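Local coordinates for protein nucleoside hydrolase, putative (Trypanosoma brucei, PDB 3FZ0) that belongs to the nucleoside hydrolase family, has an alpha/beta fold built round a central mixed sheet, binds a calcium ion and forms an assembly of four chains, at residues R78-W83 with S183-E188; A36-W41 with R108-E113; K172-M177 with V206-T211; E51-L56 with I64-G69; V191-L194 with G198-C201. The protein carries 2 engineered substitutions. One frame throughout, in Å; residues are numbered along the deposited sequence.

Contact 1: R78-W83 with S183-E188; sequences RETVQW and SHCDPE
Thr80 and Cys185 mark where the two backbones come nearest, with 5.8 Å between CA of Thr80 and CA of Cys185. Residues 78-83 form an irregular loop. Residues 183-188 take in the end of helix 181-185 and the start of helix 187-195. Asp186 sits between the two helices and is the N-cap of the second, where its OD1 accepts from Ala189 N. Thr80 meets His184 with one branch and Cys185 with the other. Its CG2 methyl lies over one face of the His184 imidazole, 3.4 Å from ND1 of His184. Its OG1 lies 3.1 Å from SG of Cys185. OG1 sits between backbone N and carbonyl carbon (chi1 61°), leaving CG2 anti to the carbonyl carbon and over the ring. Both ring nitrogens of His184 have polar partners. ND1 bonds Ser175 OG. NE2 meets a water in the ring plane at 2.6 Å, and this water donates to Glu79 OE1 at 2.8 Å. Glu79 OE2 forms a salt bridge with Arg311 of the third subunit. Within the loop, Arg78 NE donates to Thr80 O at 2.8 Å from above the carbonyl plane, and Arg78 NH2 adds a weak bond to Thr80 OG1. Trp41, just past strand 32-39, packs on Arg78 and Cys185. Phe181 of helix 181-185 touches Arg78 and Thr80, while Ser183 and Pro187 rest on Val306 of strand 296-306.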
# COMPACT_ATOMS: atom_id res chain seq x y z
N ARG B 78 -11.73 12.27 4.47
CA ARG B 78 -10.54 12.72 5.23
C ARG B 78 -10.09 11.61 6.15
O ARG B 78 -10.91 10.90 6.71
CB ARG B 78 -10.81 14.02 6.02
CG ARG B 78 -11.97 13.94 7.03
CD ARG B 78 -12.15 15.21 7.81
NE ARG B 78 -10.90 15.62 8.44
CZ ARG B 78 -10.57 16.88 8.74
NH1 ARG B 78 -11.38 17.88 8.46
NH2 ARG B 78 -9.40 17.14 9.29
N GLU B 79 -8.78 11.46 6.28
CA GLU B 79 -8.18 10.43 7.14
C GLU B 79 -7.49 11.12 8.33
O GLU B 79 -6.79 10.50 9.14
CB GLU B 79 -7.25 9.50 6.33
CG GLU B 79 -7.95 8.94 5.04
CD GLU B 79 -7.16 7.86 4.27
OE1 GLU B 79 -6.12 7.39 4.77
OE2 GLU B 79 -7.60 7.45 3.16
N THR B 80 -7.70 12.43 8.42
CA THR B 80 -7.22 13.22 9.55
C THR B 80 -8.42 13.71 10.39
O THR B 80 -9.57 13.67 9.97
CB THR B 80 -6.40 14.45 9.10
OG1 THR B 80 -7.21 15.31 8.28
CG2 THR B 80 -5.18 14.02 8.32
N VAL B 81 -8.09 14.19 11.56
CA VAL B 81 -9.04 14.72 12.54
C VAL B 81 -8.73 16.22 12.67
O VAL B 81 -7.57 16.63 12.50
CB VAL B 81 -8.80 13.98 13.87
CG1 VAL B 81 -9.20 14.79 15.07
CG2 VAL B 81 -9.49 12.60 13.84
N GLN B 82 -9.76 17.03 12.93
CA GLN B 82 -9.59 18.46 13.28
C GLN B 82 -8.90 18.60 14.64
O GLN B 82 -9.32 18.03 15.64
CB GLN B 82 -10.92 19.21 13.27
CG GLN B 82 -11.57 19.29 11.87
CD GLN B 82 -12.66 20.37 11.73
OE1 GLN B 82 -13.12 20.94 12.72
NE2 GLN B 82 -13.05 20.66 10.49
N TRP B 83 -7.82 19.36 14.65
CA TRP B 83 -6.95 19.50 15.82
C TRP B 83 -7.64 20.13 17.04
O TRP B 83 -7.59 19.56 18.12
CB TRP B 83 -5.75 20.36 15.41
CG TRP B 83 -4.64 20.49 16.44
CD1 TRP B 83 -4.11 19.49 17.24
CD2 TRP B 83 -3.89 21.68 16.73
NE1 TRP B 83 -3.10 20.02 18.02
CE2 TRP B 83 -2.93 21.35 17.72
CE3 TRP B 83 -3.93 23.01 16.24
CZ2 TRP B 83 -2.04 22.29 18.25
CZ3 TRP B 83 -3.05 23.94 16.77
CH2 TRP B 83 -2.11 23.58 17.75
N SER B 183 -0.11 17.59 4.62
CA SER B 183 0.28 16.50 3.75
C SER B 183 -0.65 15.30 3.95
O SER B 183 -1.23 14.79 2.97
CB SER B 183 1.74 16.10 4.01
OG SER B 183 2.24 15.24 2.99
N HIS B 184 -0.79 14.86 5.20
CA HIS B 184 -1.65 13.74 5.54
C HIS B 184 -3.11 13.99 5.12
O HIS B 184 -3.78 13.09 4.70
CB HIS B 184 -1.57 13.42 7.05
CG HIS B 184 -2.20 12.13 7.44
ND1 HIS B 184 -2.57 11.84 8.73
CD2 HIS B 184 -2.52 11.03 6.70
CE1 HIS B 184 -3.09 10.63 8.78
NE2 HIS B 184 -3.07 10.11 7.57
N CYS B 185 -3.56 15.23 5.20
CA CYS B 185 -4.93 15.61 4.83
C CYS B 185 -5.20 15.29 3.40
O CYS B 185 -6.29 14.83 3.05
CB CYS B 185 -5.17 17.10 5.05
SG CYS B 185 -5.68 17.50 6.74
N ASP B 186 -4.21 15.52 2.55
CA ASP B 186 -4.43 15.26 1.15
C ASP B 186 -3.13 14.90 0.48
O ASP B 186 -2.49 15.77 -0.12
CB ASP B 186 -5.10 16.45 0.46
CG ASP B 186 -5.72 16.07 -0.83
OD1 ASP B 186 -5.24 15.06 -1.36
OD2 ASP B 186 -6.68 16.73 -1.32
N PRO B 187 -2.74 13.62 0.59
CA PRO B 187 -1.49 13.16 -0.01
C PRO B 187 -1.57 13.22 -1.54
O PRO B 187 -0.62 13.69 -2.17
CB PRO B 187 -1.37 11.73 0.52
CG PRO B 187 -2.25 11.68 1.71
CD PRO B 187 -3.41 12.53 1.31
N GLU B 188 -2.68 12.79 -2.12
CA GLU B 188 -2.86 12.83 -3.59
C GLU B 188 -2.63 14.26 -4.12
O GLU B 188 -1.93 14.45 -5.12
CB GLU B 188 -4.26 12.33 -3.98
CG GLU B 188 -4.45 10.84 -3.94
CD GLU B 188 -4.71 10.28 -2.53
OE1 GLU B 188 -4.73 11.02 -1.53
OE2 GLU B 188 -4.94 9.07 -2.43
O HOH W 1 -3.99 7.99 6.41

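Contact 2: A36-W41 with R108-E113; sequences AITVVW and RHAALE
Thr38 and Ala110 face each other with their CA atoms 5.3 Å apart, where strand 32-39 passes the start of helix 110-120. This is helix-on-sheet packing in an alpha/beta fold: the strand belongs to the central mixed sheet, and the first turn of the helix lies against it. The packing is close because small side chains meet. CB of Ala110 is 3.6 Å from CB of Thr38. The CG2 methyl of Thr38 also lies beside the helix backbone, 4.0 Å from Ala110 O. OG1 of Thr38 lies between the backbone N and the carbonyl carbon (chi1 58°), CG2 beside the backbone N; the hydroxyl bonds Asp12 OD2 on neighbouring strand 6-13. The buried hydroxyl is thereby satisfied within the sheet. One turn along the helix, Glu113 OE2 comes to 4.2 Å from CB of Ala36, a looser touch. Glu113 OE1 forms a salt bridge with Arg108 NH1 at 2.9 Å, though its hydrogen-bond geometry is weak. Helix 138-146 flanks the contact, and its Asn139 touches Ala110. Before the helix, His109 is the N-cap. Ala111 N donates to His109 ND1 at 3.0 Å, with an angle of 160° at the hydrogen, and lies in the plane of the imidazole.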
# COMPACT_ATOMS: atom_id res chain seq x y z
N ALA B 36 -5.99 37.58 -3.60
CA ALA B 36 -7.09 36.61 -3.41
C ALA B 36 -6.78 35.63 -2.32
O ALA B 36 -5.63 35.23 -2.15
CB ALA B 36 -7.42 35.84 -4.71
N ILE B 37 -7.82 35.26 -1.57
CA ILE B 37 -7.71 34.27 -0.52
C ILE B 37 -8.65 33.14 -0.90
O ILE B 37 -9.85 33.36 -1.16
CB ILE B 37 -8.04 34.86 0.87
CG1 ILE B 37 -6.97 35.91 1.25
CG2 ILE B 37 -8.19 33.74 1.92
CD1 ILE B 37 -7.25 36.72 2.54
N THR B 38 -8.10 31.94 -1.01
CA THR B 38 -8.90 30.79 -1.38
C THR B 38 -8.93 29.85 -0.18
O THR B 38 -7.91 29.55 0.44
CB THR B 38 -8.34 30.08 -2.62
OG1 THR B 38 -6.99 29.68 -2.35
CG2 THR B 38 -8.35 31.03 -3.79
N VAL B 39 -10.13 29.43 0.17
CA VAL B 39 -10.35 28.69 1.42
C VAL B 39 -10.41 27.19 1.14
O VAL B 39 -11.06 26.74 0.19
CB VAL B 39 -11.63 29.22 2.13
CG1 VAL B 39 -12.04 28.32 3.29
CG2 VAL B 39 -11.40 30.65 2.56
N VAL B 40 -9.73 26.41 1.98
CA VAL B 40 -9.77 24.96 1.82
C VAL B 40 -10.13 24.35 3.17
O VAL B 40 -9.87 24.96 4.20
CB VAL B 40 -8.44 24.42 1.23
CG1 VAL B 40 -7.28 24.65 2.18
CG2 VAL B 40 -8.55 22.98 0.83
N TRP B 41 -10.74 23.16 3.15
CA TRP B 41 -10.97 22.34 4.35
C TRP B 41 -9.60 22.04 5.02
O TRP B 41 -8.55 22.22 4.40
CB TRP B 41 -11.69 21.04 3.98
CG TRP B 41 -10.78 20.08 3.32
CD1 TRP B 41 -10.41 20.05 2.00
CD2 TRP B 41 -10.08 19.00 3.94
NE1 TRP B 41 -9.54 19.04 1.77
CE2 TRP B 41 -9.32 18.36 2.94
CE3 TRP B 41 -10.05 18.48 5.25
CZ2 TRP B 41 -8.53 17.24 3.20
CZ3 TRP B 41 -9.26 17.36 5.50
CH2 TRP B 41 -8.51 16.76 4.49
N ARG B 108 -17.96 31.48 -7.43
CA ARG B 108 -16.82 30.74 -7.97
C ARG B 108 -16.10 29.79 -6.96
O ARG B 108 -15.65 30.24 -5.92
CB ARG B 108 -15.83 31.76 -8.56
CG ARG B 108 -15.09 31.25 -9.77
CD ARG B 108 -14.18 32.30 -10.37
NE ARG B 108 -14.97 33.29 -11.09
CZ ARG B 108 -15.14 34.55 -10.68
NH1 ARG B 108 -14.52 35.01 -9.58
NH2 ARG B 108 -15.89 35.34 -11.41
N HIS B 109 -16.01 28.50 -7.29
CA HIS B 109 -15.09 27.58 -6.60
C HIS B 109 -13.68 28.19 -6.58
O HIS B 109 -13.25 28.82 -7.56
CB HIS B 109 -15.06 26.20 -7.29
CG HIS B 109 -14.45 25.09 -6.47
ND1 HIS B 109 -13.10 25.03 -6.19
CD2 HIS B 109 -15.00 24.00 -5.88
CE1 HIS B 109 -12.85 23.96 -5.45
NE2 HIS B 109 -13.98 23.32 -5.25
N ALA B 110 -12.98 28.00 -5.46
CA ALA B 110 -11.60 28.46 -5.29
C ALA B 110 -10.64 28.01 -6.40
O ALA B 110 -9.79 28.80 -6.83
CB ALA B 110 -11.05 28.02 -3.93
N ALA B 111 -10.77 26.77 -6.85
CA ALA B 111 -9.96 26.25 -7.95
C ALA B 111 -10.14 27.09 -9.22
O ALA B 111 -9.16 27.41 -9.90
CB ALA B 111 -10.28 24.81 -8.21
N LEU B 112 -11.37 27.49 -9.53
CA LEU B 112 -11.64 28.23 -10.76
C LEU B 112 -11.17 29.66 -10.64
O LEU B 112 -10.86 30.30 -11.62
CB LEU B 112 -13.12 28.16 -11.18
CG LEU B 112 -13.63 26.72 -11.46
CD1 LEU B 112 -15.08 26.69 -11.92
CD2 LEU B 112 -12.76 26.00 -12.46
N GLU B 113 -11.08 30.13 -9.40
CA GLU B 113 -10.57 31.46 -9.11
C GLU B 113 -9.04 31.55 -9.27
O GLU B 113 -8.54 32.53 -9.83
CB GLU B 113 -10.98 31.89 -7.71
CG GLU B 113 -10.35 33.23 -7.27
CD GLU B 113 -10.81 34.46 -8.08
OE1 GLU B 113 -11.78 34.40 -8.90
OE2 GLU B 113 -10.20 35.53 -7.86

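Contact 3: K172-M177 with V206-T211; sequences KGNSNM and VNWEVT
Asn174 and Trp208 meet as amide and indole. ND2 of Asn174 stands over one face of the ring, 3.2 Å above the plane of Trp208 and displaced toward the rim. It is 3.3 Å from both CD2 and CE3 of Trp208. The amide plane is turned 74° from the ring plane, so this is an NH2 end set on the face and not a flat stack. Lys172 O comes to the same ring obliquely, 3.3 Å from CD1 of Trp208. The indole NE1 bonds Tyr322 OH of the fourth subunit. Asn174 is held at its other end by Phe181 N, which donates to OD1. Its ND2 also bonds O1 of a BTB molecule, probably from the crystallisation liquor. Beside the ring, Lys172 N donates to Glu209 OE2 at 3.1 Å with an angle of 151°, meeting the oxygen nearly end-on. Glu209 gets there by a bend at chi2 (89°). Its OE1 accepts from Ser169 N, and OE2 takes a further weak bond from Glu170 N. The ammonium of Lys172 is 6.4 Å from OE2 of Glu209, measured from NZ, and makes a cation-pi contact with Trp321 of the fourth subunit. The carboxylate therefore fastens loop backbone to the first turn of helix 208-212, and the lysine charge is used across the subunit interface.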
# COMPACT_ATOMS: atom_id res chain seq x y z
N LYS B 172 9.31 13.55 11.46
CA LYS B 172 8.61 13.77 12.71
C LYS B 172 7.18 14.20 12.41
O LYS B 172 6.90 15.39 12.42
CB LYS B 172 9.30 14.86 13.55
CG LYS B 172 10.69 14.48 14.01
CD LYS B 172 11.21 15.40 15.08
CE LYS B 172 12.74 15.42 15.06
NZ LYS B 172 13.31 14.32 15.88
N GLY B 173 6.30 13.23 12.15
CA GLY B 173 4.92 13.51 11.78
C GLY B 173 4.12 13.99 12.97
O GLY B 173 4.35 13.53 14.08
N ASN B 174 3.20 14.93 12.74
CA ASN B 174 2.38 15.44 13.84
C ASN B 174 0.92 15.01 13.64
O ASN B 174 0.06 15.29 14.46
CB ASN B 174 2.55 16.98 13.98
CG ASN B 174 2.17 17.75 12.70
OD1 ASN B 174 1.41 17.24 11.88
ND2 ASN B 174 2.74 18.95 12.51
N SER B 175 0.66 14.33 12.53
CA SER B 175 -0.66 13.78 12.25
C SER B 175 -0.72 12.25 12.43
O SER B 175 -1.51 11.74 13.22
CB SER B 175 -1.14 14.21 10.87
OG SER B 175 -2.44 13.71 10.61
N ASN B 176 0.11 11.52 11.69
CA ASN B 176 0.46 10.14 12.11
C ASN B 176 1.96 10.13 12.44
O ASN B 176 2.58 11.19 12.52
CB ASN B 176 0.07 9.07 11.10
CG ASN B 176 0.75 9.27 9.73
OD1 ASN B 176 1.91 9.74 9.65
ND2 ASN B 176 0.02 8.94 8.66
N MET B 177 2.54 8.95 12.69
CA MET B 177 3.96 8.88 13.10
C MET B 177 4.93 9.54 12.09
O MET B 177 6.00 10.00 12.48
CB MET B 177 4.40 7.45 13.41
CG MET B 177 3.71 6.84 14.62
SD MET B 177 3.84 5.03 14.73
CE MET B 177 5.42 4.89 15.47
N VAL B 206 8.08 24.38 2.92
CA VAL B 206 8.23 24.86 4.29
C VAL B 206 7.60 23.81 5.22
O VAL B 206 6.37 23.76 5.45
CB VAL B 206 7.67 26.26 4.44
CG1 VAL B 206 7.92 26.81 5.88
CG2 VAL B 206 8.31 27.18 3.34
N ASN B 207 8.48 22.94 5.72
CA ASN B 207 8.07 21.74 6.44
C ASN B 207 7.98 22.00 7.92
O ASN B 207 8.46 23.02 8.43
CB ASN B 207 9.06 20.59 6.18
CG ASN B 207 10.49 21.02 6.37
OD1 ASN B 207 11.02 21.02 7.48
ND2 ASN B 207 11.13 21.44 5.28
N TRP B 208 7.40 21.03 8.62
CA TRP B 208 7.18 21.11 10.06
C TRP B 208 8.44 21.44 10.88
O TRP B 208 8.43 22.39 11.67
CB TRP B 208 6.53 19.80 10.54
CG TRP B 208 6.41 19.63 12.03
CD1 TRP B 208 7.01 18.66 12.79
CD2 TRP B 208 5.62 20.41 12.94
NE1 TRP B 208 6.65 18.79 14.08
CE2 TRP B 208 5.79 19.85 14.22
CE3 TRP B 208 4.79 21.54 12.80
CZ2 TRP B 208 5.18 20.40 15.39
CZ3 TRP B 208 4.16 22.08 13.95
CH2 TRP B 208 4.37 21.50 15.23
N GLU B 209 9.51 20.67 10.68
CA GLU B 209 10.72 20.81 11.52
C GLU B 209 11.40 22.16 11.35
O GLU B 209 11.83 22.75 12.30
CB GLU B 209 11.73 19.68 11.28
CG GLU B 209 11.21 18.27 11.66
CD GLU B 209 10.48 17.55 10.52
OE1 GLU B 209 9.99 18.23 9.60
OE2 GLU B 209 10.40 16.30 10.53
N VAL B 210 11.43 22.70 10.15
CA VAL B 210 12.01 24.02 10.01
C VAL B 210 11.15 25.08 10.70
O VAL B 210 11.70 26.08 11.18
CB VAL B 210 12.35 24.38 8.54
CG1 VAL B 210 11.11 24.75 7.75
CG2 VAL B 210 13.36 25.48 8.52
N THR B 211 9.84 24.88 10.78
CA THR B 211 9.00 25.86 11.50
C THR B 211 9.13 25.69 13.01
O THR B 211 9.16 26.67 13.74
CB THR B 211 7.53 25.90 11.02
OG1 THR B 211 6.86 24.70 11.43
CG2 THR B 211 7.46 26.04 9.46

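Contact 4: E51-L56 with I64-G69; sequences ENIGKL and IPFFRG
Ile53 and Phe66 pack inside a beta-alpha-beta unit, made of strand 32-39, helix 46-60 and strand 66-68. The tight part is one methyl over one ring. CG2 of Ile53 lies 3.9 Å from the centroid of the Phe66 ring and 23° off its normal, a CH-pi contact over the face. It leans to the root of the ring, with CG of Phe66 as its nearest atom at 3.6 Å. In Ile53, CG2 is anti to the backbone N, which brings this branch to the ring; the CG1 branch leads away. Gly54 meets the far end of the ring, its CA 3.9 Å from CZ of Phe66. The fit is buried: Ile37 of strand 32-39 touches both Ile53 and Phe66, and Met50 and Leu57 of the same helix also touch the phenyl ring. The looser side is formed by Glu51 and Arg68, both partly exposed. The ends of their side chains come toward this side without contact across the two segments. Arg68 has two conformers, so the spacing of the charges is doubtful. Back at the ring, the carbonyl O of Ile64 lies at the edge and in the plane, 3.6 Å from CD2 of Phe66.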
# COMPACT_ATOMS: atom_id res chain seq x y z
N GLU B 51 -16.05 32.37 7.40
CA GLU B 51 -16.37 33.28 8.49
C GLU B 51 -15.12 33.86 9.15
O GLU B 51 -15.07 35.06 9.48
CB GLU B 51 -17.24 32.59 9.54
CG GLU B 51 -18.62 32.15 9.01
CD GLU B 51 -19.51 33.32 8.52
OE1 GLU B 51 -19.59 34.36 9.22
OE2 GLU B 51 -20.15 33.21 7.46
N ASN B 52 -14.10 33.00 9.30
CA ASN B 52 -12.80 33.44 9.87
C ASN B 52 -12.10 34.49 9.00
O ASN B 52 -11.75 35.56 9.51
CB ASN B 52 -11.88 32.26 10.17
CG ASN B 52 -12.46 31.29 11.15
OD1 ASN B 52 -13.52 31.55 11.76
ND2 ASN B 52 -11.78 30.17 11.34
N ILE B 53 -11.94 34.20 7.70
CA ILE B 53 -11.36 35.17 6.76
C ILE B 53 -12.14 36.49 6.79
O ILE B 53 -11.53 37.56 6.86
CB ILE B 53 -11.26 34.61 5.29
CG1 ILE B 53 -10.27 33.45 5.18
CG2 ILE B 53 -10.81 35.71 4.32
CD1 ILE B 53 -8.94 33.64 5.93
N GLY B 54 -13.46 36.42 6.81
CA GLY B 54 -14.31 37.59 6.87
C GLY B 54 -14.04 38.42 8.09
O GLY B 54 -13.99 39.66 7.99
N LYS B 55 -13.88 37.77 9.25
CA LYS B 55 -13.56 38.49 10.51
C LYS B 55 -12.17 39.10 10.44
O LYS B 55 -11.98 40.23 10.89
CB LYS B 55 -13.69 37.59 11.75
CG LYS B 55 -15.13 37.10 12.00
CD LYS B 55 -15.18 35.94 12.97
CE LYS B 55 -16.61 35.59 13.28
NZ LYS B 55 -16.73 34.67 14.42
N LEU B 56 -11.21 38.36 9.86
CA LEU B 56 -9.86 38.92 9.68
C LEU B 56 -9.83 40.14 8.73
O LEU B 56 -9.17 41.13 9.02
CB LEU B 56 -8.89 37.84 9.21
CG LEU B 56 -7.45 38.26 8.86
CD1 LEU B 56 -6.71 38.82 10.08
CD2 LEU B 56 -6.71 37.02 8.30
N ILE B 64 -10.17 42.60 -0.21
CA ILE B 64 -9.64 41.38 -0.85
C ILE B 64 -10.74 40.31 -1.05
O ILE B 64 -11.41 39.95 -0.10
CB ILE B 64 -8.53 40.78 0.03
CG1 ILE B 64 -7.43 41.83 0.26
CG2 ILE B 64 -7.95 39.53 -0.59
CD1 ILE B 64 -6.39 41.38 1.28
N PRO B 65 -10.91 39.80 -2.28
CA PRO B 65 -11.94 38.78 -2.45
C PRO B 65 -11.51 37.41 -1.94
O PRO B 65 -10.32 37.05 -2.03
CB PRO B 65 -12.16 38.76 -3.98
CG PRO B 65 -10.91 39.28 -4.56
CD PRO B 65 -10.19 40.09 -3.52
N PHE B 66 -12.46 36.66 -1.37
CA PHE B 66 -12.19 35.31 -0.87
C PHE B 66 -13.22 34.27 -1.36
O PHE B 66 -14.38 34.60 -1.64
CB PHE B 66 -11.94 35.25 0.64
CG PHE B 66 -13.03 35.89 1.49
CD1 PHE B 66 -13.85 35.11 2.28
CD2 PHE B 66 -13.20 37.28 1.51
CE1 PHE B 66 -14.82 35.68 3.06
CE2 PHE B 66 -14.19 37.86 2.29
CZ PHE B 66 -15.00 37.07 3.07
N PHE B 67 -12.78 33.01 -1.50
CA PHE B 67 -13.54 32.03 -2.25
C PHE B 67 -13.63 30.67 -1.56
O PHE B 67 -12.62 30.23 -0.94
CB PHE B 67 -12.93 31.88 -3.63
CG PHE B 67 -12.85 33.18 -4.39
CD1 PHE B 67 -11.76 34.05 -4.21
CD2 PHE B 67 -13.86 33.54 -5.28
CE1 PHE B 67 -11.70 35.26 -4.89
CE2 PHE B 67 -13.80 34.76 -5.98
CZ PHE B 67 -12.72 35.62 -5.78
N ARG B 68 -14.81 30.04 -1.63
CA ARG B 68 -15.03 28.70 -1.05
C ARG B 68 -14.39 27.66 -1.95
O ARG B 68 -14.66 27.62 -3.16
CB ARG B 68 -16.53 28.40 -0.87
CG ARG B 68 -17.34 29.55 -0.23
CD ARG B 68 -18.87 29.32 -0.16
NE ARG B 68 -19.53 30.38 0.62
CZ ARG B 68 -19.73 30.32 1.94
NH1 ARG B 68 -19.34 29.25 2.63
NH2 ARG B 68 -20.32 31.32 2.57
N GLY B 69 -13.55 26.81 -1.34
CA GLY B 69 -12.88 25.72 -2.04
C GLY B 69 -13.41 24.35 -1.62
O GLY B 69 -14.58 24.22 -1.24

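Contact 5: V191-L194 with G198-C201; sequences VVVL and GWKC
Trp199 turns back to Val193 across the link from helix 187-195 to strand 203-206, a helix-to-strand connection of the alpha/beta fold. The loop is short, and the tryptophan ties it to the last turn of the helix it has just left. Its CB points toward the helix. At chi1 -66°, CG lies anti to the carbonyl carbon of Trp199, and the five-membered side of the indole is presented to the helix backbone. CD1 of Trp199 comes to 4.2 Å from Val193 O. NE1, the next atom, makes the main bond: it donates to Val193 O at 3.1 Å. The bond is nearly straight, with an angle of 167° at the hydrogen. The acceptor lies in the ring plane, and the donor meets it nearly along the C=O axis. The carbonyl belongs to the final turn of the helix, where oxygens commonly look past the helix for donors. Beyond NE1, CE2 of Trp199 is 3.9 Å from the same oxygen. The indole also touches Ile162 of strand 162-165 and Leu154, and meets the His196 ring edge-to-face. Val193 in turn packs on Val140 and Leu144 of helix 138-146 and, like the tryptophan, on Ile162. At the benzo side, CZ2 of Trp199 makes the one side-chain touch with the helix segment, 4.3 Å from CG1 of Val193.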
# COMPACT_ATOMS: atom_id res chain seq x y z
N VAL B 191 1.10 14.99 -4.28
CA VAL B 191 1.72 14.36 -5.44
C VAL B 191 1.51 15.20 -6.70
O VAL B 191 2.45 15.38 -7.47
CB VAL B 191 1.21 12.93 -5.64
CG1 VAL B 191 1.61 12.42 -7.01
CG2 VAL B 191 1.74 12.04 -4.56
N VAL B 192 0.29 15.70 -6.90
CA VAL B 192 -0.04 16.49 -8.06
C VAL B 192 0.85 17.75 -8.09
O VAL B 192 1.43 18.10 -9.13
CB VAL B 192 -1.55 16.85 -8.10
CG1 VAL B 192 -1.85 17.93 -9.16
CG2 VAL B 192 -2.39 15.59 -8.36
N VAL B 193 0.97 18.41 -6.94
CA VAL B 193 1.76 19.63 -6.84
C VAL B 193 3.25 19.39 -7.13
O VAL B 193 3.82 20.08 -7.97
CB VAL B 193 1.53 20.36 -5.49
CG1 VAL B 193 2.60 21.40 -5.27
CG2 VAL B 193 0.12 21.04 -5.50
N LEU B 194 3.84 18.39 -6.48
CA LEU B 194 5.26 18.06 -6.63
C LEU B 194 5.64 17.39 -7.96
O LEU B 194 6.75 17.55 -8.42
CB LEU B 194 5.76 17.24 -5.44
CG LEU B 194 5.76 17.87 -4.03
CD1 LEU B 194 5.87 16.80 -2.93
CD2 LEU B 194 6.86 18.89 -3.82
N GLY B 198 6.59 22.15 -15.26
CA GLY B 198 6.48 23.49 -15.77
C GLY B 198 6.45 24.61 -14.74
O GLY B 198 6.09 25.72 -15.10
N TRP B 199 6.79 24.32 -13.49
CA TRP B 199 7.06 25.37 -12.52
C TRP B 199 8.33 26.08 -12.98
O TRP B 199 9.27 25.42 -13.43
CB TRP B 199 7.32 24.81 -11.13
CG TRP B 199 6.19 24.13 -10.44
CD1 TRP B 199 6.16 22.83 -10.02
CD2 TRP B 199 4.95 24.72 -10.00
NE1 TRP B 199 4.98 22.56 -9.37
CE2 TRP B 199 4.22 23.70 -9.34
CE3 TRP B 199 4.41 25.99 -10.07
CZ2 TRP B 199 2.96 23.92 -8.77
CZ3 TRP B 199 3.15 26.22 -9.52
CH2 TRP B 199 2.45 25.18 -8.88
N LYS B 200 8.35 27.40 -12.87
CA LYS B 200 9.56 28.17 -13.18
C LYS B 200 10.68 27.94 -12.16
O LYS B 200 11.86 28.02 -12.50
CB LYS B 200 9.23 29.66 -13.28
CG LYS B 200 8.56 30.10 -14.60
CD LYS B 200 9.00 31.53 -14.92
CE LYS B 200 7.93 32.38 -15.64
NZ LYS B 200 7.05 33.12 -14.66
N CYS B 201 10.29 27.66 -10.92
CA CYS B 201 11.21 27.35 -9.84
C CYS B 201 10.69 26.17 -9.08
O CYS B 201 9.47 26.03 -8.92
CB CYS B 201 11.31 28.50 -8.83
SG CYS B 201 12.60 29.69 -9.11

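In the fold
Contacts 2 and 4 lie on the same side of the chain's centre, their own centres about 9 Å apart. Contact 2 uses strand 32-39 and contact 4 its neighbour 66-68 in the central sheet. Contact 4 is nested within the loop closed by contact 2. Contact 3 is across the chain's centre, about 25 Å from contact 2 between centres. Trp41 links contact 1 to contact 2, and the hydrogen bond between His184 and Ser175 links it to contact 3. Contact 5 continues helix 187-195 from contact 1 and is nested within contact 3. Contact 1 crosses contacts 2 and 3 along the chain, so it ties the first part of the chain to its middle. All but contact 4 reach another subunit.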